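Local coordinates for protein Non-reducing end beta-L-arabinofuranosidase (Bacteroides thetaiotaomicron, PDB 5MQO) that is a gut bacterial glycoside hydrolase of family GH127, probably an aceric acidase or beta-L-arabinofuranosidase acting on the side chains of plant pectin, at residues S641-S653 and Q667-A681. Numbering follows the deposited sequence.
Sequences SIVALEGKARLAS and QAEKTVDIRLIPYYA
Leu645 and Leu676 face each other as a hydrogen-bonded pair in an antiparallel two-strand ladder. The ladder belongs to the mixed beta sheet of the GH127 C-terminal domain and joins strands 640-651 and 670-678. Leu676 N gives a bond of 2.8 Å to Leu645 O, and Leu645 N donates in return to Leu676 O. The same two-bond pattern recurs at Gly647 with Ile674 and at Ala649 with Val672.

One face of the ladder is mainly apolar, carrying Leu645, Ala649, Val672, Ile674 and Leu676. Across from Gly647, which has no side chain, stands Ile674. Its branches lean onto the Ala649 methyl, the next bump along the face, with CG2 at 3.8 Å from Ala649 CB. A chi1 of 62° brings CG1 near Gly647 O and lets both CG2 and CD1 reach that methyl. Further along, Leu651 CB meets Val672 CG1 at 4.2 Å. Leu645 and Leu676 both reach Val599 on strand 596-601.

The other face is polar. Glu646 and Arg675 extend alongside each other, but their charged ends do not touch: Glu646 OE2 is 4.9 Å from Arg675 NH1. CG and CD of Arg675 rest against the Ala644 methyl, CD to CB 3.6 Å. Lys648 bends across Thr671, laying its CG and CD against CB and OG1.

At one end, Ile642 reaches with CD1 to Pro678, while its CG2 branch meets the hydroxyl of Tyr680. Tyr680 in turn meets the ring of Phe50. At the other end the strands give way to loops, and Ser653 N bonds to Gln667 O. From within its strand, Arg650 reaches Ala668 in the loop leading into strand 670-678. Its NH2 donates to Ala668 O at 3.2 Å, nearly straight at 173°, with the oxygen at the guanidinium edge and in its plane.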
ATOM      1  N   SER A 641      20.094   4.469   7.389  1.00 72.34           N
ATOM      2  CA  SER A 641      20.806   3.225   7.621  1.00 76.16           C
ATOM      3  C   SER A 641      19.957   2.091   7.088  1.00 72.90           C
ATOM      4  O   SER A 641      18.821   1.906   7.530  1.00 76.35           O
ATOM      5  CB  SER A 641      21.114   2.992   9.102  1.00 80.29           C
ATOM      6  OG  SER A 641      22.042   1.912   9.241  1.00 84.50           O
ATOM      7  N   ILE A 642      20.500   1.352   6.128  1.00 67.11           N
ATOM      8  CA  ILE A 642      19.791   0.246   5.513  1.00 64.86           C
ATOM      9  C   ILE A 642      20.682  -1.006   5.611  1.00 63.40           C
ATOM     10  O   ILE A 642      21.919  -0.897   5.682  1.00 66.86           O
ATOM     11  CB  ILE A 642      19.349   0.561   4.041  1.00 64.45           C
ATOM     12  CG1 ILE A 642      20.519   0.406   3.063  1.00 68.70           C
ATOM     13  CG2 ILE A 642      18.714   1.956   3.904  1.00 62.49           C
ATOM     14  CD1 ILE A 642      20.146   0.416   1.592  1.00 68.94           C
ATOM     15  N   VAL A 643      20.055  -2.179   5.632  1.00 57.04           N
ATOM     16  CA  VAL A 643      20.775  -3.416   5.546  1.00 54.60           C
ATOM     17  C   VAL A 643      20.971  -3.773   4.077  1.00 53.74           C
ATOM     18  O   VAL A 643      20.017  -4.093   3.383  1.00 51.44           O
ATOM     19  CB  VAL A 643      20.058  -4.549   6.285  1.00 53.76           C
ATOM     20  CG1 VAL A 643      20.833  -5.863   6.106  1.00 53.55           C
ATOM     21  CG2 VAL A 643      19.921  -4.200   7.761  1.00 53.51           C
ATOM     22  N   ALA A 644      22.210  -3.693   3.609  1.00 55.01           N
ATOM     23  CA  ALA A 644      22.587  -4.308   2.330  1.00 57.30           C
ATOM     24  C   ALA A 644      22.969  -5.782   2.556  1.00 57.08           C
ATOM     25  O   ALA A 644      23.114  -6.220   3.682  1.00 57.78           O
ATOM     26  CB  ALA A 644      23.720  -3.534   1.651  1.00 56.77           C
ATOM     27  N   LEU A 645      23.072  -6.547   1.481  1.00 56.87           N
ATOM     28  CA  LEU A 645      23.465  -7.942   1.567  1.00 58.67           C
ATOM     29  C   LEU A 645      24.661  -8.073   0.640  1.00 58.10           C
ATOM     30  O   LEU A 645      24.596  -7.639  -0.508  1.00 57.55           O
ATOM     31  CB  LEU A 645      22.310  -8.869   1.150  1.00 61.20           C
ATOM     32  CG  LEU A 645      20.975  -8.691   1.909  1.00 61.67           C
ATOM     33  CD1 LEU A 645      19.773  -9.271   1.140  1.00 62.15           C
ATOM     34  CD2 LEU A 645      21.071  -9.273   3.308  1.00 60.74           C
ATOM     35  N   GLU A 646      25.770  -8.593   1.162  1.00 59.85           N
ATOM     36  CA  GLU A 646      27.028  -8.686   0.420  1.00 61.04           C
ATOM     37  C   GLU A 646      27.351 -10.140   0.199  1.00 62.38           C
ATOM     38  O   GLU A 646      27.141 -10.974   1.097  1.00 63.66           O
ATOM     39  CB  GLU A 646      28.161  -8.044   1.197  1.00 63.19           C
ATOM     40  CG  GLU A 646      28.107  -6.523   1.239  1.00 64.68           C
ATOM     41  CD  GLU A 646      29.168  -5.891   2.133  1.00 66.19           C
ATOM     42  OE1 GLU A 646      30.053  -6.611   2.692  1.00 64.99           O
ATOM     43  OE2 GLU A 646      29.095  -4.650   2.265  1.00 67.73           O
ATOM     44  N   GLY A 647      27.855 -10.445  -0.994  1.00 61.92           N
ATOM     45  CA  GLY A 647      28.217 -11.806  -1.341  1.00 62.12           C
ATOM     46  C   GLY A 647      28.914 -11.918  -2.683  1.00 63.79           C
ATOM     47  O   GLY A 647      29.145 -10.904  -3.384  1.00 60.85           O
ATOM     48  N   LYS A 648      29.234 -13.165  -3.029  1.00 65.49           N
ATOM     49  CA  LYS A 648      29.993 -13.478  -4.223  1.00 67.88           C
ATOM     50  C   LYS A 648      29.081 -14.169  -5.234  1.00 67.66           C
ATOM     51  O   LYS A 648      28.677 -15.345  -5.063  1.00 67.22           O
ATOM     52  CB  LYS A 648      31.189 -14.358  -3.872  1.00 71.95           C
ATOM     53  CG  LYS A 648      32.114 -14.617  -5.066  1.00 76.07           C
ATOM     54  CD  LYS A 648      33.597 -14.618  -4.670  1.00 78.90           C
ATOM     55  CE  LYS A 648      34.084 -13.185  -4.491  1.00 77.39           C
ATOM     56  NZ  LYS A 648      35.302 -13.037  -3.673  1.00 75.58           N
ATOM     57  N   ALA A 649      28.745 -13.405  -6.274  1.00 66.33           N
ATOM     58  CA  ALA A 649      27.904 -13.863  -7.374  1.00 64.89           C
ATOM     59  C   ALA A 649      28.787 -14.543  -8.412  1.00 61.29           C
ATOM     60  O   ALA A 649      29.992 -14.377  -8.379  1.00 62.24           O
ATOM     61  CB  ALA A 649      27.201 -12.670  -7.984  1.00 65.09           C
ATOM     62  N   ARG A 650      28.213 -15.304  -9.324  1.00 58.46           N
ATOM     63  CA  ARG A 650      29.012 -15.825 -10.440  1.00 61.56           C
ATOM     64  C   ARG A 650      28.923 -14.861 -11.617  1.00 60.90           C
ATOM     65  O   ARG A 650      27.922 -14.179 -11.800  1.00 64.85           O
ATOM     66  CB  ARG A 650      28.578 -17.237 -10.805  1.00 62.19           C
ATOM     67  CG  ARG A 650      28.783 -18.209  -9.638  1.00 63.66           C
ATOM     68  CD  ARG A 650      28.320 -19.632  -9.903  1.00 63.24           C
ATOM     69  NE  ARG A 650      28.808 -20.071 -11.211  1.00 63.95           N
ATOM     70  CZ  ARG A 650      28.296 -21.080 -11.907  1.00 62.96           C
ATOM     71  NH1 ARG A 650      27.285 -21.808 -11.421  1.00 62.05           N
ATOM     72  NH2 ARG A 650      28.803 -21.363 -13.104  1.00 62.46           N
ATOM     73  N   LEU A 651      29.982 -14.759 -12.394  1.00 60.13           N
ATOM     74  CA  LEU A 651      30.024 -13.778 -13.466  1.00 61.43           C
ATOM     75  C   LEU A 651      30.073 -14.492 -14.796  1.00 62.95           C
ATOM     76  O   LEU A 651      30.921 -15.382 -15.000  1.00 63.92           O
ATOM     77  CB  LEU A 651      31.246 -12.878 -13.326  1.00 61.24           C
ATOM     78  CG  LEU A 651      31.442 -11.831 -14.425  1.00 61.15           C
ATOM     79  CD1 LEU A 651      30.381 -10.762 -14.301  1.00 60.70           C
ATOM     80  CD2 LEU A 651      32.832 -11.216 -14.377  1.00 62.42           C
ATOM     81  N   ALA A 652      29.194 -14.080 -15.713  1.00 62.01           N
ATOM     82  CA  ALA A 652      29.222 -14.611 -17.073  1.00 64.02           C
ATOM     83  C   ALA A 652      30.326 -13.946 -17.894  1.00 64.61           C
ATOM     84  O   ALA A 652      30.562 -12.758 -17.735  1.00 65.91           O
ATOM     85  CB  ALA A 652      27.878 -14.401 -17.732  1.00 63.64           C
ATOM     86  N   SER A 653      31.000 -14.695 -18.762  1.00 67.30           N
ATOM     87  CA  SER A 653      31.937 -14.077 -19.717  1.00 74.05           C
ATOM     88  C   SER A 653      31.143 -13.096 -20.565  1.00 76.00           C
ATOM     89  O   SER A 653      29.978 -13.359 -20.825  1.00 78.20           O
ATOM     90  CB  SER A 653      32.571 -15.129 -20.625  1.00 76.56           C
ATOM     91  OG  SER A 653      33.285 -16.102 -19.867  1.00 80.14           O
ATOM     92  N   GLN A 667      30.842 -19.539 -21.362  1.00 78.01           N
ATOM     93  CA  GLN A 667      31.339 -20.023 -20.066  1.00 82.21           C
ATOM     94  C   GLN A 667      30.939 -19.065 -18.954  1.00 80.92           C
ATOM     95  O   GLN A 667      30.579 -17.895 -19.213  1.00 79.89           O
ATOM     96  CB  GLN A 667      32.872 -20.191 -20.083  1.00 87.63           C
ATOM     97  CG  GLN A 667      33.376 -21.425 -20.836  1.00 92.95           C
ATOM     98  CD  GLN A 667      33.116 -22.733 -20.075  1.00 96.16           C
ATOM     99  OE1 GLN A 667      33.859 -23.099 -19.142  1.00 92.05           O
ATOM    100  NE2 GLN A 667      32.055 -23.446 -20.474  1.00 95.99           N
ATOM    101  N   ALA A 668      31.002 -19.555 -17.721  1.00 77.83           N
ATOM    102  CA  ALA A 668      30.712 -18.708 -16.564  1.00 77.65           C
ATOM    103  C   ALA A 668      31.573 -19.135 -15.378  1.00 78.30           C
ATOM    104  O   ALA A 668      31.078 -19.418 -14.285  1.00 78.17           O
ATOM    105  CB  ALA A 668      29.218 -18.746 -16.238  1.00 74.58           C
ATOM    106  N   GLU A 669      32.878 -19.165 -15.609  1.00 80.33           N
ATOM    107  CA  GLU A 669      33.820 -19.710 -14.634  1.00 81.23           C
ATOM    108  C   GLU A 669      34.228 -18.731 -13.544  1.00 76.90           C
ATOM    109  O   GLU A 669      34.731 -19.165 -12.527  1.00 76.04           O
ATOM    110  CB  GLU A 669      35.079 -20.217 -15.336  1.00 88.92           C
ATOM    111  CG  GLU A 669      34.836 -21.362 -16.324  1.00 95.22           C
ATOM    112  CD  GLU A 669      35.893 -21.453 -17.434  1.00 98.91           C
ATOM    113  OE1 GLU A 669      36.232 -20.408 -18.055  1.00 98.07           O
ATOM    114  OE2 GLU A 669      36.361 -22.587 -17.707  1.00100.11           O
ATOM    115  N   LYS A 670      34.007 -17.433 -13.727  1.00 76.29           N
ATOM    116  CA  LYS A 670      34.502 -16.404 -12.772  1.00 78.42           C
ATOM    117  C   LYS A 670      33.518 -16.060 -11.629  1.00 74.40           C
ATOM    118  O   LYS A 670      32.396 -16.588 -11.575  1.00 74.08           O
ATOM    119  CB  LYS A 670      34.875 -15.119 -13.523  1.00 81.43           C
ATOM    120  CG  LYS A 670      35.780 -15.362 -14.701  1.00 86.48           C
ATOM    121  CD  LYS A 670      36.188 -14.080 -15.395  1.00 91.71           C
ATOM    122  CE  LYS A 670      36.897 -14.433 -16.703  1.00 97.68           C
ATOM    123  NZ  LYS A 670      37.940 -13.447 -17.111  1.00102.75           N
ATOM    124  N   THR A 671      33.951 -15.180 -10.722  1.00 69.89           N
ATOM    125  CA  THR A 671      33.097 -14.670  -9.636  1.00 67.81           C
ATOM    126  C   THR A 671      33.253 -13.177  -9.456  1.00 64.00           C
ATOM    127  O   THR A 671      34.190 -12.583  -9.945  1.00 64.46           O
ATOM    128  CB  THR A 671      33.382 -15.354  -8.276  1.00 68.76           C
ATOM    129  OG1 THR A 671      34.760 -15.189  -7.907  1.00 69.82           O
ATOM    130  CG2 THR A 671      33.011 -16.839  -8.322  1.00 67.13           C
ATOM    131  N   VAL A 672      32.303 -12.561  -8.780  1.00 62.03           N
ATOM    132  CA  VAL A 672      32.379 -11.121  -8.537  1.00 64.56           C
ATOM    133  C   VAL A 672      31.576 -10.719  -7.292  1.00 63.92           C
ATOM    134  O   VAL A 672      30.545 -11.317  -6.979  1.00 62.98           O
ATOM    135  CB  VAL A 672      31.975 -10.274  -9.789  1.00 64.85           C
ATOM    136  CG1 VAL A 672      30.462 -10.333 -10.057  1.00 64.44           C
ATOM    137  CG2 VAL A 672      32.463  -8.829  -9.648  1.00 64.39           C
ATOM    138  N   ASP A 673      32.108  -9.730  -6.580  1.00 65.34           N
ATOM    139  CA  ASP A 673      31.493  -9.203  -5.374  1.00 68.47           C
ATOM    140  C   ASP A 673      30.324  -8.333  -5.849  1.00 68.95           C
ATOM    141  O   ASP A 673      30.495  -7.469  -6.740  1.00 67.82           O
ATOM    142  CB  ASP A 673      32.486  -8.363  -4.508  1.00 68.79           C
ATOM    143  CG  ASP A 673      33.630  -9.207  -3.851  1.00 68.79           C
ATOM    144  OD1 ASP A 673      33.737 -10.426  -4.098  1.00 68.99           O
ATOM    145  OD2 ASP A 673      34.447  -8.629  -3.090  1.00 65.54           O
ATOM    146  N   ILE A 674      29.144  -8.599  -5.277  1.00 68.78           N
ATOM    147  CA  ILE A 674      27.959  -7.766  -5.459  1.00 65.73           C
ATOM    148  C   ILE A 674      27.454  -7.345  -4.096  1.00 65.50           C
ATOM    149  O   ILE A 674      27.760  -7.955  -3.071  1.00 64.20           O
ATOM    150  CB  ILE A 674      26.827  -8.488  -6.227  1.00 65.49           C
ATOM    151  CG1 ILE A 674      26.313  -9.732  -5.476  1.00 66.61           C
ATOM    152  CG2 ILE A 674      27.298  -8.904  -7.615  1.00 65.78           C
ATOM    153  CD1 ILE A 674      24.972 -10.217  -5.980  1.00 66.88           C
ATOM    154  N   ARG A 675      26.655  -6.298  -4.109  1.00 68.57           N
ATOM    155  CA  ARG A 675      25.909  -5.891  -2.947  1.00 68.91           C
ATOM    156  C   ARG A 675      24.454  -5.635  -3.369  1.00 67.69           C
ATOM    157  O   ARG A 675      24.197  -4.902  -4.337  1.00 69.80           O
ATOM    158  CB  ARG A 675      26.584  -4.666  -2.367  1.00 71.36           C
ATOM    159  CG  ARG A 675      25.728  -3.892  -1.415  1.00 74.18           C
ATOM    160  CD  ARG A 675      26.536  -2.944  -0.570  1.00 76.82           C
ATOM    161  NE  ARG A 675      27.149  -1.852  -1.320  1.00 76.75           N
ATOM    162  CZ  ARG A 675      27.541  -0.702  -0.769  1.00 80.38           C
ATOM    163  NH1 ARG A 675      27.364  -0.459   0.537  1.00 80.52           N
ATOM    164  NH2 ARG A 675      28.103   0.227  -1.533  1.00 81.82           N
ATOM    165  N   LEU A 676      23.513  -6.266  -2.666  1.00 65.58           N
ATOM    166  CA  LEU A 676      22.072  -6.022  -2.873  1.00 63.20           C
ATOM    167  C   LEU A 676      21.561  -4.979  -1.894  1.00 62.50           C
ATOM    168  O   LEU A 676      21.990  -4.957  -0.744  1.00 62.94           O
ATOM    169  CB  LEU A 676      21.289  -7.316  -2.712  1.00 60.63           C
ATOM    170  CG  LEU A 676      21.756  -8.465  -3.620  1.00 61.16           C
ATOM    171  CD1 LEU A 676      20.841  -9.686  -3.511  1.00 60.84           C
ATOM    172  CD2 LEU A 676      21.826  -8.022  -5.069  1.00 62.07           C
ATOM    173  N   ILE A 677      20.675  -4.095  -2.355  1.00 62.40           N
ATOM    174  CA  ILE A 677      19.990  -3.137  -1.464  1.00 63.67           C
ATOM    175  C   ILE A 677      18.484  -3.313  -1.593  1.00 61.89           C
ATOM    176  O   ILE A 677      18.012  -3.945  -2.549  1.00 64.13           O
ATOM    177  CB  ILE A 677      20.361  -1.648  -1.739  1.00 65.28           C
ATOM    178  CG1 ILE A 677      19.862  -1.180  -3.110  1.00 68.23           C
ATOM    179  CG2 ILE A 677      21.863  -1.423  -1.614  1.00 64.48           C
ATOM    180  CD1 ILE A 677      19.756   0.325  -3.219  1.00 71.25           C
ATOM    181  N   PRO A 678      17.719  -2.761  -0.645  1.00 59.27           N
ATOM    182  CA  PRO A 678      16.275  -2.917  -0.735  1.00 58.70           C
ATOM    183  C   PRO A 678      15.721  -2.207  -1.951  1.00 55.61           C
ATOM    184  O   PRO A 678      16.202  -1.127  -2.306  1.00 56.89           O
ATOM    185  CB  PRO A 678      15.769  -2.242   0.543  1.00 59.48           C
ATOM    186  CG  PRO A 678      16.923  -2.323   1.476  1.00 60.46           C
ATOM    187  CD  PRO A 678      18.084  -2.046   0.578  1.00 60.26           C
ATOM    188  N   TYR A 679      14.740  -2.826  -2.589  1.00 51.29           N
ATOM    189  CA  TYR A 679      14.123  -2.250  -3.766  1.00 49.58           C
ATOM    190  C   TYR A 679      13.656  -0.856  -3.489  1.00 50.45           C
ATOM    191  O   TYR A 679      13.967   0.040  -4.276  1.00 51.36           O
ATOM    192  CB  TYR A 679      12.957  -3.099  -4.230  1.00 47.78           C
ATOM    193  CG  TYR A 679      12.160  -2.560  -5.376  1.00 45.07           C
ATOM    194  CD1 TYR A 679      12.669  -2.568  -6.686  1.00 45.12           C
ATOM    195  CD2 TYR A 679      10.877  -2.092  -5.171  1.00 43.35           C
ATOM    196  CE1 TYR A 679      11.905  -2.084  -7.755  1.00 45.07           C
ATOM    197  CE2 TYR A 679      10.099  -1.627  -6.224  1.00 43.94           C
ATOM    198  CZ  TYR A 679      10.607  -1.617  -7.512  1.00 44.70           C
ATOM    199  OH  TYR A 679       9.807  -1.139  -8.514  1.00 44.32           O
ATOM    200  N   TYR A 680      12.973  -0.642  -2.357  1.00 50.32           N
ATOM    201  CA  TYR A 680      12.382   0.662  -2.097  1.00 49.17           C
ATOM    202  C   TYR A 680      13.430   1.770  -2.196  1.00 49.75           C
ATOM    203  O   TYR A 680      13.134   2.844  -2.692  1.00 49.72           O
ATOM    204  CB  TYR A 680      11.673   0.710  -0.740  1.00 50.15           C
ATOM    205  CG  TYR A 680      12.575   0.946   0.448  1.00 49.00           C
ATOM    206  CD1 TYR A 680      12.895   2.223   0.857  1.00 47.53           C
ATOM    207  CD2 TYR A 680      13.093  -0.123   1.170  1.00 50.04           C
ATOM    208  CE1 TYR A 680      13.722   2.424   1.946  1.00 48.96           C
ATOM    209  CE2 TYR A 680      13.931   0.074   2.258  1.00 49.22           C
ATOM    210  CZ  TYR A 680      14.239   1.344   2.629  1.00 48.38           C
ATOM    211  OH  TYR A 680      15.043   1.527   3.693  1.00 49.78           O
ATOM    212  N   ALA A 681      14.650   1.487  -1.740  1.00 49.43           N
ATOM    213  CA  ALA A 681      15.775   2.429  -1.792  1.00 49.71           C
ATOM    214  C   ALA A 681      16.504   2.522  -3.154  1.00 51.70           C
ATOM    215  O   ALA A 681      17.539   3.212  -3.238  1.00 50.55           O
ATOM    216  CB  ALA A 681      16.790   2.055  -0.720  1.00 50.27           C
TER